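Local atomic coordinates of putative secreted lipase (Streptomyces sp. W007, PDB entry 5H6B), a protein that hydrolyses triacylglycerols as a thermostable, probably secreted lipase, apparently through the serine-hydrolase chemistry common to the alpha/beta-hydrolase fold. Residues Asn45-Arg56 with Gly236-Ala247. Sequence-based numbering, arbitrary orientation.
Sequences NWLVLAPYLVNR and GTIDRIAFHEVA
Phe243 lies between Val48, Leu49 and Tyr52, and each meets a different part of it. Leu49 comes down on one ring face, its CB 3.8 Å from the centroid and only 8° off the normal, while its CD1 packs against CG and CB of the phenylalanine. Over the opposite face, displaced toward the rim, sits the backbone O of Asp239. Val48 arrives at the ring edge instead, its CG1 lying in the ring plane 3.6 Å from Phe243 CE2. With CG1 anti to the backbone N (chi1 176°), the same methyl also reaches the centre of one face of the Arg240 guanidinium, 3.5 Å from CZ. That group is steadied by a bond from Arg240 NH1 to Ile238 O, made in the carbonyl plane on a lone pair. With an alanine in place of Arg240, Val48 CG1 would probably lose its flat cover and Ile238 O this donor.

Tyr52 is a knob in a hole formed by Arg240, Phe243, His244 and Ala247. Phe243 CB makes a CH-pi contact with one face of its ring, and Arg56 NH1 lies over the centre of the other, 3.3 Å above the plane. The same NH1 donates to Tyr52 O, which holds the guanidinium flat on the ring. Near Asn45 and Thr237 a water donates to the backbone O of both and accepts from Leu49 N, and so joins the two backbones.

Helices 49-54 and 240-247 cross at -44° beside the parallel sheet, where Leu49 and Val246 both touch Val106, an arrangement of helices flanking a central sheet characteristic of the alpha/beta-hydrolase fold.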
ATOM      1  N   ASN A  45       6.176   9.203  -1.270  1.00 39.69           N
ATOM      2  CA  ASN A  45       4.820   8.732  -0.982  1.00 39.92           C
ATOM      3  C   ASN A  45       4.513   8.884   0.519  1.00 39.10           C
ATOM      4  O   ASN A  45       3.369   9.065   0.894  1.00 36.74           O
ATOM      5  CB  ASN A  45       4.650   7.270  -1.421  1.00 38.53           C
ATOM      6  CG  ASN A  45       3.197   6.908  -1.788  1.00 39.97           C
ATOM      7  OD1 ASN A  45       2.227   7.282  -1.118  1.00 41.98           O
ATOM      8  ND2 ASN A  45       3.054   6.152  -2.840  1.00 36.55           N
ATOM      9  N   TRP A  46       5.553   8.842   1.356  1.00 38.57           N
ATOM     10  CA  TRP A  46       5.396   8.622   2.779  1.00 37.89           C
ATOM     11  C   TRP A  46       5.873   9.766   3.660  1.00 38.67           C
ATOM     12  O   TRP A  46       5.994   9.579   4.872  1.00 39.30           O
ATOM     13  CB  TRP A  46       6.099   7.310   3.157  1.00 36.17           C
ATOM     14  CG  TRP A  46       5.631   6.173   2.313  1.00 35.59           C
ATOM     15  CD1 TRP A  46       6.399   5.363   1.536  1.00 34.33           C
ATOM     16  CD2 TRP A  46       4.272   5.721   2.142  1.00 35.81           C
ATOM     17  NE1 TRP A  46       5.618   4.440   0.903  1.00 34.79           N
ATOM     18  CE2 TRP A  46       4.305   4.644   1.247  1.00 34.55           C
ATOM     19  CE3 TRP A  46       3.039   6.119   2.673  1.00 37.51           C
ATOM     20  CZ2 TRP A  46       3.161   3.960   0.860  1.00 36.66           C
ATOM     21  CZ3 TRP A  46       1.881   5.437   2.272  1.00 38.09           C
ATOM     22  CH2 TRP A  46       1.955   4.368   1.382  1.00 36.71           C
ATOM     23  N   LEU A  47       6.085  10.957   3.085  1.00 38.54           N
ATOM     24  CA  LEU A  47       6.497  12.136   3.873  1.00 39.68           C
ATOM     25  C   LEU A  47       5.514  12.537   4.991  1.00 40.67           C
ATOM     26  O   LEU A  47       5.944  13.129   5.976  1.00 40.10           O
ATOM     27  CB  LEU A  47       6.762  13.353   2.981  1.00 39.33           C
ATOM     28  CG  LEU A  47       7.990  13.240   2.063  1.00 42.15           C
ATOM     29  CD1 LEU A  47       8.015  14.414   1.100  1.00 42.52           C
ATOM     30  CD2 LEU A  47       9.281  13.176   2.857  1.00 41.53           C
ATOM     31  N   VAL A  48       4.221  12.233   4.848  1.00 37.68           N
ATOM     32  CA  VAL A  48       3.280  12.468   5.941  1.00 37.43           C
ATOM     33  C   VAL A  48       3.118  11.211   6.791  1.00 36.28           C
ATOM     34  O   VAL A  48       3.330  11.262   7.997  1.00 37.59           O
ATOM     35  CB  VAL A  48       1.922  13.013   5.437  1.00 37.71           C
ATOM     36  CG1 VAL A  48       0.933  13.161   6.591  1.00 33.98           C
ATOM     37  CG2 VAL A  48       2.121  14.358   4.740  1.00 35.26           C
ATOM     38  N   LEU A  49       2.772  10.087   6.170  1.00 37.01           N
ATOM     39  CA  LEU A  49       2.449   8.867   6.933  1.00 37.19           C
ATOM     40  C   LEU A  49       3.582   8.278   7.752  1.00 37.03           C
ATOM     41  O   LEU A  49       3.332   7.818   8.869  1.00 38.37           O
ATOM     42  CB  LEU A  49       1.871   7.761   6.045  1.00 36.21           C
ATOM     43  CG  LEU A  49       1.541   6.425   6.741  1.00 36.44           C
ATOM     44  CD1 LEU A  49       0.519   6.623   7.861  1.00 36.89           C
ATOM     45  CD2 LEU A  49       1.046   5.375   5.743  1.00 37.05           C
ATOM     46  N   ALA A  50       4.801   8.244   7.216  1.00 37.17           N
ATOM     47  CA  ALA A  50       5.917   7.646   7.970  1.00 38.60           C
ATOM     48  C   ALA A  50       6.205   8.376   9.281  1.00 39.18           C
ATOM     49  O   ALA A  50       6.208   7.729  10.326  1.00 39.50           O
ATOM     50  CB  ALA A  50       7.181   7.480   7.130  1.00 39.31           C
ATOM     51  N   PRO A  51       6.394   9.715   9.249  1.00 39.08           N
ATOM     52  CA  PRO A  51       6.475  10.463  10.532  1.00 40.97           C
ATOM     53  C   PRO A  51       5.247  10.325  11.437  1.00 42.83           C
ATOM     54  O   PRO A  51       5.381  10.291  12.646  1.00 45.93           O
ATOM     55  CB  PRO A  51       6.595  11.933  10.097  1.00 42.37           C
ATOM     56  CG  PRO A  51       7.109  11.887   8.709  1.00 43.35           C
ATOM     57  CD  PRO A  51       6.611  10.595   8.090  1.00 41.41           C
ATOM     58  N   TYR A  52       4.061  10.270  10.843  1.00 42.21           N
ATOM     59  CA  TYR A  52       2.819  10.099  11.594  1.00 41.60           C
ATOM     60  C   TYR A  52       2.823   8.791  12.391  1.00 42.15           C
ATOM     61  O   TYR A  52       2.378   8.762  13.534  1.00 40.93           O
ATOM     62  CB  TYR A  52       1.661  10.139  10.607  1.00 44.94           C
ATOM     63  CG  TYR A  52       0.265  10.027  11.154  1.00 44.90           C
ATOM     64  CD1 TYR A  52      -0.292   8.771  11.447  1.00 42.55           C
ATOM     65  CD2 TYR A  52      -0.539  11.168  11.308  1.00 44.64           C
ATOM     66  CE1 TYR A  52      -1.588   8.660  11.914  1.00 44.77           C
ATOM     67  CE2 TYR A  52      -1.842  11.061  11.770  1.00 45.51           C
ATOM     68  CZ  TYR A  52      -2.361   9.804  12.068  1.00 44.87           C
ATOM     69  OH  TYR A  52      -3.636   9.689  12.531  1.00 43.63           O
ATOM     70  N   LEU A  53       3.333   7.723  11.787  1.00 42.52           N
ATOM     71  CA  LEU A  53       3.466   6.446  12.477  1.00 42.54           C
ATOM     72  C   LEU A  53       4.646   6.427  13.440  1.00 44.91           C
ATOM     73  O   LEU A  53       4.546   5.835  14.511  1.00 44.11           O
ATOM     74  CB  LEU A  53       3.581   5.292  11.486  1.00 41.22           C
ATOM     75  CG  LEU A  53       2.323   5.063  10.650  1.00 41.69           C
ATOM     76  CD1 LEU A  53       2.556   3.901   9.695  1.00 40.71           C
ATOM     77  CD2 LEU A  53       1.107   4.817  11.530  1.00 41.33           C
ATOM     78  N   VAL A  54       5.748   7.075  13.074  1.00 47.38           N
ATOM     79  CA  VAL A  54       6.896   7.192  13.977  1.00 49.53           C
ATOM     80  C   VAL A  54       6.491   7.886  15.282  1.00 52.68           C
ATOM     81  O   VAL A  54       6.917   7.469  16.356  1.00 53.22           O
ATOM     82  CB  VAL A  54       8.087   7.907  13.300  1.00 49.34           C
ATOM     83  CG1 VAL A  54       9.171   8.291  14.307  1.00 50.65           C
ATOM     84  CG2 VAL A  54       8.685   7.007  12.229  1.00 48.90           C
ATOM     85  N   ASN A  55       5.635   8.903  15.188  1.00 56.47           N
ATOM     86  CA  ASN A  55       5.146   9.633  16.370  1.00 58.26           C
ATOM     87  C   ASN A  55       4.165   8.851  17.234  1.00 57.62           C
ATOM     88  O   ASN A  55       3.889   9.267  18.349  1.00 60.17           O
ATOM     89  CB  ASN A  55       4.467  10.950  15.966  1.00 61.46           C
ATOM     90  CG  ASN A  55       5.409  11.913  15.263  1.00 63.87           C
ATOM     91  OD1 ASN A  55       6.635  11.811  15.371  1.00 67.16           O
ATOM     92  ND2 ASN A  55       4.834  12.849  14.523  1.00 63.14           N
ATOM     93  N   ARG A  56       3.608   7.766  16.701  1.00 54.44           N
ATOM     94  CA  ARG A  56       2.802   6.820  17.463  1.00 52.35           C
ATOM     95  C   ARG A  56       3.595   5.571  17.897  1.00 52.04           C
ATOM     96  O   ARG A  56       3.010   4.600  18.373  1.00 51.55           O
ATOM     97  CB  ARG A  56       1.557   6.463  16.649  1.00 55.05           C
ATOM     98  CG  ARG A  56       0.616   7.654  16.525  1.00 55.41           C
ATOM     99  CD  ARG A  56      -0.348   7.552  15.361  1.00 58.57           C
ATOM    100  NE  ARG A  56      -1.353   8.614  15.452  1.00 58.45           N
ATOM    101  CZ  ARG A  56      -1.162   9.898  15.142  1.00 58.28           C
ATOM    102  NH1 ARG A  56       0.009  10.347  14.670  1.00 58.75           N
ATOM    103  NH2 ARG A  56      -2.170  10.751  15.299  1.00 57.47           N
ATOM    104  N   GLY A 236      -3.602   8.559  -0.302  1.00 31.49           N
ATOM    105  CA  GLY A 236      -2.411   7.832   0.151  1.00 32.96           C
ATOM    106  C   GLY A 236      -1.160   8.633   0.445  1.00 32.37           C
ATOM    107  O   GLY A 236      -0.142   8.059   0.833  1.00 33.39           O
ATOM    108  N   THR A 237      -1.226   9.945   0.271  1.00 33.13           N
ATOM    109  CA  THR A 237      -0.061  10.825   0.447  1.00 33.67           C
ATOM    110  C   THR A 237      -0.236  11.815   1.606  1.00 32.78           C
ATOM    111  O   THR A 237       0.625  11.891   2.467  1.00 33.89           O
ATOM    112  CB  THR A 237       0.264  11.583  -0.879  1.00 32.90           C
ATOM    113  OG1 THR A 237      -0.916  12.181  -1.409  1.00 31.65           O
ATOM    114  CG2 THR A 237       0.805  10.643  -1.910  1.00 33.13           C
ATOM    115  N   ILE A 238      -1.352  12.544   1.638  1.00 34.58           N
ATOM    116  CA  ILE A 238      -1.547  13.670   2.576  1.00 34.73           C
ATOM    117  C   ILE A 238      -2.761  13.593   3.515  1.00 36.61           C
ATOM    118  O   ILE A 238      -2.924  14.434   4.396  1.00 36.95           O
ATOM    119  CB  ILE A 238      -1.667  14.989   1.797  1.00 36.28           C
ATOM    120  CG1 ILE A 238      -2.866  14.966   0.849  1.00 37.57           C
ATOM    121  CG2 ILE A 238      -0.382  15.261   1.016  1.00 37.75           C
ATOM    122  CD1 ILE A 238      -3.236  16.339   0.338  1.00 38.98           C
ATOM    123  N   ASP A 239      -3.621  12.601   3.328  1.00 36.47           N
ATOM    124  CA  ASP A 239      -4.885  12.565   4.030  1.00 35.52           C
ATOM    125  C   ASP A 239      -4.723  11.946   5.443  1.00 33.42           C
ATOM    126  O   ASP A 239      -4.587  10.743   5.579  1.00 31.79           O
ATOM    127  CB  ASP A 239      -5.887  11.797   3.162  1.00 38.05           C
ATOM    128  CG  ASP A 239      -7.293  11.948   3.644  1.00 38.71           C
ATOM    129  OD1 ASP A 239      -7.461  11.978   4.877  1.00 39.41           O
ATOM    130  OD2 ASP A 239      -8.215  12.047   2.806  1.00 38.70           O
ATOM    131  N   ARG A 240      -4.722  12.790   6.476  1.00 34.41           N
ATOM    132  CA  ARG A 240      -4.606  12.335   7.870  1.00 38.34           C
ATOM    133  C   ARG A 240      -5.835  11.563   8.374  1.00 38.49           C
ATOM    134  O   ARG A 240      -5.718  10.785   9.314  1.00 36.67           O
ATOM    135  CB  ARG A 240      -4.385  13.499   8.835  1.00 40.62           C
ATOM    136  CG  ARG A 240      -2.969  14.005   8.919  1.00 43.96           C
ATOM    137  CD  ARG A 240      -2.670  14.919   7.779  1.00 47.57           C
ATOM    138  NE  ARG A 240      -1.399  15.629   7.942  1.00 52.90           N
ATOM    139  CZ  ARG A 240      -0.736  16.241   6.950  1.00 48.15           C
ATOM    140  NH1 ARG A 240      -1.197  16.243   5.680  1.00 42.53           N
ATOM    141  NH2 ARG A 240       0.416  16.838   7.235  1.00 45.84           N
ATOM    142  N   ILE A 241      -7.007  11.813   7.791  1.00 37.71           N
ATOM    143  CA  ILE A 241      -8.192  11.021   8.101  1.00 38.60           C
ATOM    144  C   ILE A 241      -7.920   9.574   7.698  1.00 38.01           C
ATOM    145  O   ILE A 241      -8.026   8.664   8.530  1.00 36.67           O
ATOM    146  CB  ILE A 241      -9.456  11.600   7.425  1.00 39.76           C
ATOM    147  CG1 ILE A 241      -9.839  12.920   8.100  1.00 41.65           C
ATOM    148  CG2 ILE A 241     -10.611  10.619   7.522  1.00 41.24           C
ATOM    149  CD1 ILE A 241     -10.766  13.802   7.288  1.00 41.48           C
ATOM    150  N   ALA A 242      -7.513   9.374   6.440  1.00 34.94           N
ATOM    151  CA  ALA A 242      -7.084   8.059   5.985  1.00 34.66           C
ATOM    152  C   ALA A 242      -5.980   7.490   6.874  1.00 36.17           C
ATOM    153  O   ALA A 242      -6.057   6.331   7.284  1.00 38.22           O
ATOM    154  CB  ALA A 242      -6.641   8.087   4.540  1.00 35.03           C
ATOM    155  N   PHE A 243      -4.983   8.299   7.217  1.00 35.06           N
ATOM    156  CA  PHE A 243      -3.868   7.782   8.026  1.00 36.42           C
ATOM    157  C   PHE A 243      -4.262   7.415   9.473  1.00 36.20           C
ATOM    158  O   PHE A 243      -3.718   6.466  10.033  1.00 33.96           O
ATOM    159  CB  PHE A 243      -2.658   8.742   7.984  1.00 36.70           C
ATOM    160  CG  PHE A 243      -2.108   9.000   6.586  1.00 36.08           C
ATOM    161  CD1 PHE A 243      -2.312   8.101   5.523  1.00 36.86           C
ATOM    162  CD2 PHE A 243      -1.345  10.145   6.336  1.00 36.38           C
ATOM    163  CE1 PHE A 243      -1.783   8.353   4.251  1.00 37.87           C
ATOM    164  CE2 PHE A 243      -0.818  10.396   5.060  1.00 36.02           C
ATOM    165  CZ  PHE A 243      -1.031   9.496   4.024  1.00 35.39           C
ATOM    166  N   HIS A 244      -5.211   8.142  10.058  1.00 37.45           N
ATOM    167  CA  HIS A 244      -5.777   7.764  11.355  1.00 39.51           C
ATOM    168  C   HIS A 244      -6.401   6.384  11.294  1.00 40.00           C
ATOM    169  O   HIS A 244      -6.210   5.561  12.216  1.00 38.57           O
ATOM    170  CB  HIS A 244      -6.821   8.772  11.808  1.00 42.25           C
ATOM    171  CG  HIS A 244      -7.216   8.625  13.240  1.00 48.41           C
ATOM    172  ND1 HIS A 244      -8.313   7.884  13.640  1.00 47.62           N
ATOM    173  CD2 HIS A 244      -6.662   9.128  14.371  1.00 49.02           C
ATOM    174  CE1 HIS A 244      -8.410   7.938  14.957  1.00 49.63           C
ATOM    175  NE2 HIS A 244      -7.424   8.688  15.424  1.00 49.66           N
ATOM    176  N   GLU A 245      -7.139   6.134  10.203  1.00 37.63           N
ATOM    177  CA  GLU A 245      -7.729   4.817   9.965  1.00 37.54           C
ATOM    178  C   GLU A 245      -6.653   3.748   9.767  1.00 37.16           C
ATOM    179  O   GLU A 245      -6.807   2.636  10.236  1.00 35.75           O
ATOM    180  CB  GLU A 245      -8.717   4.857   8.797  1.00 39.25           C
ATOM    181  CG  GLU A 245      -9.655   3.666   8.723  1.00 41.92           C
ATOM    182  CD  GLU A 245     -10.622   3.570   9.912  1.00 42.16           C
ATOM    183  OE1 GLU A 245     -10.683   4.478  10.763  1.00 43.22           O
ATOM    184  OE2 GLU A 245     -11.335   2.563   9.993  1.00 44.18           O
ATOM    185  N   VAL A 246      -5.537   4.105   9.135  1.00 37.25           N
ATOM    186  CA  VAL A 246      -4.385   3.203   9.073  1.00 36.40           C
ATOM    187  C   VAL A 246      -3.851   2.875  10.478  1.00 35.90           C
ATOM    188  O   VAL A 246      -3.524   1.723  10.769  1.00 36.85           O
ATOM    189  CB  VAL A 246      -3.246   3.766   8.188  1.00 36.16           C
ATOM    190  CG1 VAL A 246      -2.015   2.864   8.230  1.00 35.52           C
ATOM    191  CG2 VAL A 246      -3.717   3.922   6.755  1.00 37.49           C
ATOM    192  N   ALA A 247      -3.733   3.889  11.326  1.00 34.72           N
ATOM    193  CA  ALA A 247      -3.279   3.690  12.704  1.00 36.36           C
ATOM    194  C   ALA A 247      -4.264   2.817  13.529  1.00 36.35           C
ATOM    195  O   ALA A 247      -3.835   2.054  14.358  1.00 33.58           O
ATOM    196  CB  ALA A 247      -3.043   5.028  13.383  1.00 37.48           C
TER
HETATM  197  O   HOH W   1       2.626  10.229   3.140  1.00 32.53           O